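Local coordinates for uncharacterized protein (Ruminococcus gnavus, PDB 4QAN), which is of unknown function but has a cystatin-like fold, belongs as a divergent member to the NTF2-like superfamily, and binds metal ions, at residues A[126-131]-A[141-146]; A[98-103]-A[256-261]; A[32-37]-A[44-49]. One frame throughout, in Å; residues are numbered along the deposited sequence. Where two conformers were deposited one is given.

Contact 1. Residues A[126-131]-A[141-146]; sequences KEREEQ and VSELEI
Glu129 reaches from the helix to the strand and takes the backbone N-H of Glu143: N of Glu143 lies 3.2 Å from OE2 of Glu129, with a nearly straight N-H...O angle of 169°. The donor comes from above the carboxylate plane. The chain of Glu129 gets there by starting beside its own backbone N (chi1 -73°) and then running extended, a length that suits glutamate for bridging from a helix to a strand's main chain. The other oxygen is less comfortable, since OE1 of Glu129 stands 3.3 Å from the carbonyl O of Val141, and two acceptors at that distance cannot bond to each other.

Arg128 and Glu143 meet differently. Their side chains cross at about a right angle, and it is the aliphatic part of the arginine that touches, CG of Arg128 lying 3.2 Å from OE1 of Glu143. The charged ends attract only at a distance: NE of Arg128 is 4.4 Å from OE2 of Glu143, which sits well out of the guanidinium plane, so no N-H is aimed at it. That OE2 also has a long, weak ion pair with Lys123. The guanidinium is committed elsewhere, through NH2 to Glu67 and Glu180 and through NH1 to OE1 of Gln131 one turn on.

Val141 packs against the helix backbone, its CB 4.0 Å from the carbonyl O of Glu129. A loose apolar touch joins CG1 of Val141 to CG of Glu129 at 4.5 Å, and this compact branched residue, well suited to a strand, also meets Leu132 and Ala133 further along the helix. Strand 140-150 comes back past helix 126-135, the short axes at 131°, and pairs antiparallel with strands 116-122 and 153-164, while Leu144 and Ile146 pack on helix 27-39.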
# COMPACT_ATOMS: atom_id res chain seq x y z
N LYS A 126 23.42 17.71 3.75
CA LYS A 126 23.81 17.07 2.48
C LYS A 126 24.07 15.56 2.65
O LYS A 126 23.89 14.78 1.70
CB LYS A 126 25.05 17.75 1.88
N GLU A 127 24.48 15.17 3.86
CA GLU A 127 24.74 13.76 4.18
C GLU A 127 23.44 12.98 4.27
O GLU A 127 23.31 11.89 3.70
CB GLU A 127 25.50 13.64 5.50
N ARG A 128 22.47 13.55 4.98
CA ARG A 128 21.17 12.93 5.14
C ARG A 128 20.44 12.83 3.80
O ARG A 128 19.86 11.80 3.49
CB ARG A 128 20.33 13.71 6.17
CG ARG A 128 19.00 13.07 6.55
CD ARG A 128 19.12 11.59 6.86
NE ARG A 128 17.86 11.01 7.33
CZ ARG A 128 17.50 9.73 7.16
NH1 ARG A 128 18.29 8.88 6.51
NH2 ARG A 128 16.33 9.30 7.62
N GLU A 129 20.53 13.88 2.98
CA GLU A 129 19.80 13.91 1.70
C GLU A 129 20.33 12.90 0.68
O GLU A 129 19.60 11.99 0.29
CB GLU A 129 19.75 15.34 1.13
CG GLU A 129 18.79 16.25 1.90
CD GLU A 129 18.78 17.70 1.43
OE1 GLU A 129 19.49 18.04 0.46
OE2 GLU A 129 18.04 18.50 2.06
N GLU A 130 21.60 13.03 0.28
CA GLU A 130 22.21 12.09 -0.69
C GLU A 130 21.86 10.64 -0.35
O GLU A 130 21.58 9.83 -1.24
CB GLU A 130 23.73 12.27 -0.71
N GLN A 131 21.88 10.34 0.95
CA GLN A 131 21.57 9.03 1.49
C GLN A 131 20.13 8.59 1.19
O GLN A 131 19.90 7.48 0.70
CB GLN A 131 21.80 9.09 3.00
CG GLN A 131 21.65 7.79 3.76
CD GLN A 131 21.95 7.99 5.24
OE1 GLN A 131 21.20 8.68 5.94
NE2 GLN A 131 23.04 7.41 5.71
N VAL A 141 16.78 14.55 -3.33
CA VAL A 141 15.90 14.59 -2.17
C VAL A 141 16.12 15.93 -1.48
O VAL A 141 17.25 16.38 -1.31
CB VAL A 141 16.19 13.44 -1.17
CG1 VAL A 141 15.56 13.71 0.19
CG2 VAL A 141 15.67 12.13 -1.73
N SER A 142 15.03 16.58 -1.09
CA SER A 142 15.11 17.85 -0.37
C SER A 142 14.24 17.78 0.88
O SER A 142 13.03 17.64 0.79
CB SER A 142 14.68 19.00 -1.26
OG SER A 142 14.54 20.17 -0.49
N GLU A 143 14.88 17.86 2.05
CA GLU A 143 14.18 17.85 3.33
C GLU A 143 13.84 19.28 3.72
O GLU A 143 14.73 20.09 3.91
CB GLU A 143 15.04 17.21 4.42
CG GLU A 143 14.95 15.70 4.48
CD GLU A 143 15.77 15.11 5.62
OE1 GLU A 143 16.99 15.38 5.64
OE2 GLU A 143 15.20 14.41 6.48
N LEU A 144 12.54 19.57 3.81
CA LEU A 144 12.08 20.92 4.08
C LEU A 144 11.43 21.03 5.44
O LEU A 144 10.71 20.13 5.87
CB LEU A 144 11.09 21.39 3.01
CG LEU A 144 11.69 21.53 1.60
CD1 LEU A 144 11.39 20.29 0.77
CD2 LEU A 144 11.17 22.77 0.89
N GLU A 145 11.72 22.14 6.11
CA GLU A 145 11.04 22.54 7.32
C GLU A 145 9.99 23.56 6.91
O GLU A 145 10.30 24.52 6.21
CB GLU A 145 12.01 23.19 8.29
CG GLU A 145 13.20 22.33 8.69
CD GLU A 145 14.12 23.05 9.66
OE1 GLU A 145 14.05 24.29 9.75
OE2 GLU A 145 14.93 22.37 10.33
N ILE A 146 8.76 23.36 7.37
CA ILE A 146 7.65 24.22 6.96
C ILE A 146 7.02 24.85 8.20
O ILE A 146 6.60 24.15 9.11
CB ILE A 146 6.60 23.41 6.18
CG1 ILE A 146 7.27 22.70 4.99
CG2 ILE A 146 5.46 24.29 5.69
CD1 ILE A 146 6.48 21.52 4.49

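Contact 2. Residues A[98-103]-A[256-261]; sequences YIEQFE and LLKKQG
Ile99 and Lys258 mark the closest backbone approach of two helical segments whose axes stay 10.7 Å apart and run at 136° to each other, so that side chains must fill the space between them. Ile99 does so with two branches. Its CD1 presses on CB of Leu257 at 3.4 Å, tighter than usual for two carbons, and also meets CD1 of that leucine, the two side chains crossing at about a right angle. Its CG2 lies 3.7 Å from CD of Lys258, against the aliphatic part of the lysine. A beta-branched residue serves here because one branch can turn to the leucine while the other supports the lysine.

Lys258 continues past the isoleucine toward helix 98-103, bending at chi3 (-52°) before its amino group meets Glu103, whose extended side chain approaches from the opposite direction. NZ of Lys258 is 3.0 Å from OE1 of Glu103, on the syn lone pair, and makes a weak bond to OE2 at 3.3 Å. Both carboxylate oxygens therefore take part in the salt bridge. On the flank, CG of Glu100 touches CD of Lys258 at 4.2 Å, whereas the carboxylate of Glu100 is salt-bridged to Lys96. A water donates to OE2 of Glu100 at 2.6 Å and accepts a weak bond from Lys258 NZ, linking the two charges indirectly.

Pro254, near the start of helix 254-275, also touches Ile99 and Glu103. The chemistry is divided: buried Ile99 and Leu257 supply apolar contact, while the partly exposed lysine and glutamates place their charges at the margin. A long aliphatic chain with a terminal amine suits both zones, and the neighbouring carboxylates would be expected to favour the protonated lysine.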
# COMPACT_ATOMS: atom_id res chain seq x y z
N TYR A 98 0.07 6.93 2.82
CA TYR A 98 -0.13 8.37 2.59
C TYR A 98 -1.44 8.92 3.19
O TYR A 98 -1.47 10.03 3.71
CB TYR A 98 -0.04 8.72 1.11
CG TYR A 98 1.37 8.78 0.57
CD1 TYR A 98 2.30 9.64 1.12
CD2 TYR A 98 1.78 7.97 -0.49
CE1 TYR A 98 3.59 9.71 0.64
CE2 TYR A 98 3.08 8.02 -0.99
CZ TYR A 98 3.99 8.89 -0.41
OH TYR A 98 5.28 8.97 -0.88
N ILE A 99 -2.51 8.13 3.12
CA ILE A 99 -3.78 8.52 3.72
C ILE A 99 -3.58 8.72 5.21
O ILE A 99 -4.07 9.68 5.78
CB ILE A 99 -4.91 7.51 3.43
CG1 ILE A 99 -5.27 7.57 1.93
CG2 ILE A 99 -6.16 7.84 4.24
CD1 ILE A 99 -6.09 6.41 1.39
N GLU A 100 -2.84 7.82 5.83
CA GLU A 100 -2.60 7.90 7.26
C GLU A 100 -1.73 9.07 7.66
O GLU A 100 -1.97 9.68 8.69
CB GLU A 100 -2.03 6.60 7.76
CG GLU A 100 -3.11 5.56 7.78
CD GLU A 100 -2.58 4.18 7.96
OE1 GLU A 100 -1.37 3.99 7.71
OE2 GLU A 100 -3.38 3.31 8.34
N GLN A 101 -0.74 9.42 6.84
CA GLN A 101 -0.00 10.65 7.07
C GLN A 101 -0.96 11.83 6.99
O GLN A 101 -0.97 12.67 7.89
CB GLN A 101 1.12 10.84 6.05
CG GLN A 101 2.21 9.80 6.17
CD GLN A 101 3.55 10.29 5.69
OE1 GLN A 101 3.63 11.06 4.73
NE2 GLN A 101 4.61 9.85 6.36
N PHE A 102 -1.77 11.87 5.94
CA PHE A 102 -2.72 12.95 5.74
C PHE A 102 -3.65 13.07 6.96
O PHE A 102 -3.81 14.14 7.51
CB PHE A 102 -3.51 12.71 4.47
CG PHE A 102 -4.47 13.81 4.14
CD1 PHE A 102 -4.04 14.94 3.45
CD2 PHE A 102 -5.82 13.72 4.50
CE1 PHE A 102 -4.93 15.94 3.14
CE2 PHE A 102 -6.71 14.72 4.18
CZ PHE A 102 -6.27 15.83 3.50
N GLU A 103 -4.24 11.95 7.36
CA GLU A 103 -5.19 11.95 8.48
C GLU A 103 -4.53 12.38 9.79
O GLU A 103 -5.08 13.21 10.53
CB GLU A 103 -5.85 10.57 8.63
CG GLU A 103 -6.82 10.24 7.50
CD GLU A 103 -7.35 8.81 7.56
OE1 GLU A 103 -6.77 7.98 8.29
OE2 GLU A 103 -8.34 8.49 6.87
N LEU A 256 -12.19 3.12 2.16
CA LEU A 256 -12.13 1.97 1.24
C LEU A 256 -10.71 1.76 0.78
O LEU A 256 -10.27 0.62 0.62
CB LEU A 256 -13.05 2.14 0.03
CG LEU A 256 -14.55 2.03 0.33
CD1 LEU A 256 -15.37 2.35 -0.92
CD2 LEU A 256 -14.89 0.65 0.87
N LEU A 257 -10.00 2.87 0.56
CA LEU A 257 -8.61 2.81 0.14
C LEU A 257 -7.68 2.24 1.20
O LEU A 257 -6.73 1.54 0.87
CB LEU A 257 -8.11 4.18 -0.29
CG LEU A 257 -8.63 4.66 -1.63
CD1 LEU A 257 -8.15 6.09 -1.90
CD2 LEU A 257 -8.20 3.72 -2.75
N LYS A 258 -7.94 2.55 2.46
CA LYS A 258 -7.11 2.01 3.53
C LYS A 258 -7.35 0.49 3.65
O LYS A 258 -6.40 -0.27 3.79
CB LYS A 258 -7.38 2.74 4.85
CG LYS A 258 -6.89 4.18 4.85
CD LYS A 258 -6.92 4.81 6.23
CE LYS A 258 -8.28 4.66 6.89
NZ LYS A 258 -8.34 5.44 8.14
N LYS A 259 -8.61 0.08 3.56
CA LYS A 259 -9.00 -1.35 3.52
C LYS A 259 -8.32 -2.08 2.36
O LYS A 259 -7.87 -3.20 2.53
CB LYS A 259 -10.52 -1.47 3.35
CG LYS A 259 -11.18 -2.56 4.19
CD LYS A 259 -12.68 -2.29 4.40
CE LYS A 259 -12.98 -0.86 4.89
NZ LYS A 259 -14.30 -0.68 5.59
N GLN A 260 -8.28 -1.43 1.20
CA GLN A 260 -7.62 -1.98 0.01
C GLN A 260 -6.13 -2.16 0.27
O GLN A 260 -5.54 -3.20 -0.08
CB GLN A 260 -7.86 -1.06 -1.20
CG GLN A 260 -7.11 -1.43 -2.47
CD GLN A 260 -7.46 -0.52 -3.65
OE1 GLN A 260 -8.41 -0.77 -4.38
NE2 GLN A 260 -6.67 0.52 -3.84
N GLY A 261 -5.53 -1.15 0.89
CA GLY A 261 -4.17 -1.22 1.42
C GLY A 261 -3.94 -2.39 2.35
O GLY A 261 -2.94 -3.07 2.22
O HOH W 1 -5.67 3.80 9.49

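Contact 3. Residues A[32-37]-A[44-49]; sequences LYMLSA and DMALRG
Tyr33 runs from helix 27-39 to the following helix, its CG anti to the backbone N (chi1 175°), which sends the ring across toward Met45, a selenomethionine. Beyond CB, ring atom CD1 meets CA of Gly49, while along the other edge CD2 and CE2 each lie 3.6 Å from the Met45 methyl, CE. Further out, CE1 and CZ lie by the carbonyl O of Met45, at 3.1 and 3.2 Å, with N of Gly49 at the ring edge, near its plane. Finally OH of Tyr33 donates to that same O of Met45 at 2.7 Å and touches CB of Arg48. Tyrosine suits this place because its flat ring packs while its hydroxyl binds a main-chain carbonyl. Gly49, with no side chain, lets the ring lie against its backbone.

The selenium of Met45 stands 5.2 Å from the centroid of the Tyr33 ring, an oblique Met-aromatic contact. The extended chain of Met45 also carries SE to within 3.7 Å of CA of Ala37 and CE to OG of Ser36, a hydroxyl bonded to Lys40 and Pro202. In Met34, also a selenomethionine, the bend at chi2 sets SE against CB of Ala46 and that at chi3 brings CE to the Ala46 carbonyl O. Small side chains allow the closest backbone approach: the CA atoms of Ala37 and Ala46 are 5.1 Å apart and their CB atoms touch.

Two consecutive helices at 160°, joined by a short connection and packed through buried side chains, form a helical hairpin, here lying beside the antiparallel sheet that contains strands 116-122 and 153-164.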
# COMPACT_ATOMS: atom_id res chain seq x y z
N LEU A 32 3.68 23.40 -1.38
CA LEU A 32 2.50 24.24 -1.26
C LEU A 32 1.26 23.50 -1.72
O LEU A 32 0.24 23.50 -1.03
CB LEU A 32 2.66 25.53 -2.07
CG LEU A 32 3.68 26.55 -1.55
CD1 LEU A 32 3.83 27.72 -2.52
CD2 LEU A 32 3.29 27.03 -0.16
N TYR A 33 1.35 22.87 -2.89
CA TYR A 33 0.28 22.02 -3.40
C TYR A 33 -0.19 21.11 -2.29
O TYR A 33 -1.39 20.99 -2.04
CB TYR A 33 0.78 21.20 -4.60
CG TYR A 33 -0.22 20.19 -5.15
CD1 TYR A 33 -0.20 18.86 -4.74
CD2 TYR A 33 -1.19 20.57 -6.08
CE1 TYR A 33 -1.12 17.94 -5.25
CE2 TYR A 33 -2.12 19.65 -6.59
CZ TYR A 33 -2.07 18.34 -6.17
OH TYR A 33 -3.00 17.43 -6.67
N MSE A 34 0.75 20.48 -1.59
CA MSE A 34 0.38 19.55 -0.52
C MSE A 34 -0.24 20.31 0.63
O MSE A 34 -1.20 19.85 1.23
CB MSE A 34 1.59 18.73 -0.10
CG MSE A 34 1.28 17.68 0.95
SE MSE A 34 0.05 16.34 0.23
CE MSE A 34 1.24 15.46 -1.06
N LEU A 35 0.31 21.48 0.94
CA LEU A 35 -0.25 22.31 2.00
C LEU A 35 -1.68 22.77 1.69
O LEU A 35 -2.55 22.73 2.57
CB LEU A 35 0.65 23.51 2.25
CG LEU A 35 2.01 23.19 2.88
CD1 LEU A 35 2.92 24.40 2.81
CD2 LEU A 35 1.85 22.73 4.32
N SER A 36 -1.92 23.19 0.46
CA SER A 36 -3.27 23.52 0.01
C SER A 36 -4.24 22.35 0.16
O SER A 36 -5.36 22.51 0.65
CB SER A 36 -3.27 23.94 -1.45
OG SER A 36 -4.60 24.03 -1.91
N ALA A 37 -3.81 21.17 -0.28
CA ALA A 37 -4.63 19.97 -0.17
C ALA A 37 -5.08 19.80 1.27
O ALA A 37 -6.27 19.62 1.52
CB ALA A 37 -3.86 18.75 -0.63
N ASP A 44 -8.10 13.52 -2.40
CA ASP A 44 -7.79 13.23 -3.78
C ASP A 44 -6.62 14.09 -4.24
O ASP A 44 -5.61 13.56 -4.76
CB ASP A 44 -9.02 13.48 -4.66
CG ASP A 44 -8.72 13.32 -6.13
OD1 ASP A 44 -8.59 12.16 -6.57
OD2 ASP A 44 -8.58 14.36 -6.83
N MSE A 45 -6.75 15.40 -4.02
CA MSE A 45 -5.71 16.36 -4.37
C MSE A 45 -4.38 15.98 -3.75
O MSE A 45 -3.36 15.96 -4.45
CB MSE A 45 -6.17 17.76 -3.94
CG MSE A 45 -5.23 18.83 -4.44
SE MSE A 45 -5.78 20.56 -3.68
CE MSE A 45 -4.23 21.55 -4.37
N ALA A 46 -4.39 15.66 -2.46
CA ALA A 46 -3.20 15.29 -1.69
C ALA A 46 -2.46 14.10 -2.27
O ALA A 46 -1.24 14.14 -2.43
CB ALA A 46 -3.57 14.98 -0.23
N LEU A 47 -3.20 13.03 -2.56
CA LEU A 47 -2.63 11.82 -3.13
C LEU A 47 -1.83 12.06 -4.40
O LEU A 47 -0.74 11.52 -4.58
CB LEU A 47 -3.73 10.80 -3.41
CG LEU A 47 -4.26 10.12 -2.13
CD1 LEU A 47 -5.47 9.26 -2.42
CD2 LEU A 47 -3.17 9.30 -1.48
N ARG A 48 -2.39 12.88 -5.28
CA ARG A 48 -1.75 13.21 -6.56
C ARG A 48 -0.40 13.91 -6.39
O ARG A 48 0.46 13.82 -7.28
CB ARG A 48 -2.69 14.08 -7.38
CG ARG A 48 -3.99 13.37 -7.76
CD ARG A 48 -5.14 14.35 -7.91
NE ARG A 48 -6.36 13.68 -8.40
CZ ARG A 48 -6.77 13.65 -9.66
NH1 ARG A 48 -6.07 14.24 -10.64
NH2 ARG A 48 -7.90 13.03 -9.96
N GLY A 49 -0.21 14.59 -5.26
CA GLY A 49 1.05 15.24 -4.94
C GLY A 49 2.10 14.36 -4.29
O GLY A 49 3.23 14.82 -4.07

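Contact 3 touches both of the others. Its centre is about 15 Å from that of contact 2, and the two share packing: CD1 of Phe102 lies 3.7 Å from CB of Ala46, and CD1 of Leu257 is 4.2 Å from CD1 of Leu47. Toward contact 1, about 20 Å away between centres, the link is CG2 of Ile146 against CD1 of Leu35 at 3.8 Å. Contacts 1 and 2 do not touch, their nearest atoms being about 11 Å apart, although contact 1 is nested along the chain within the loop closed by contact 2. All three lie away from Ser360, the magnesium-binding residue, where no metal is bound in this chain.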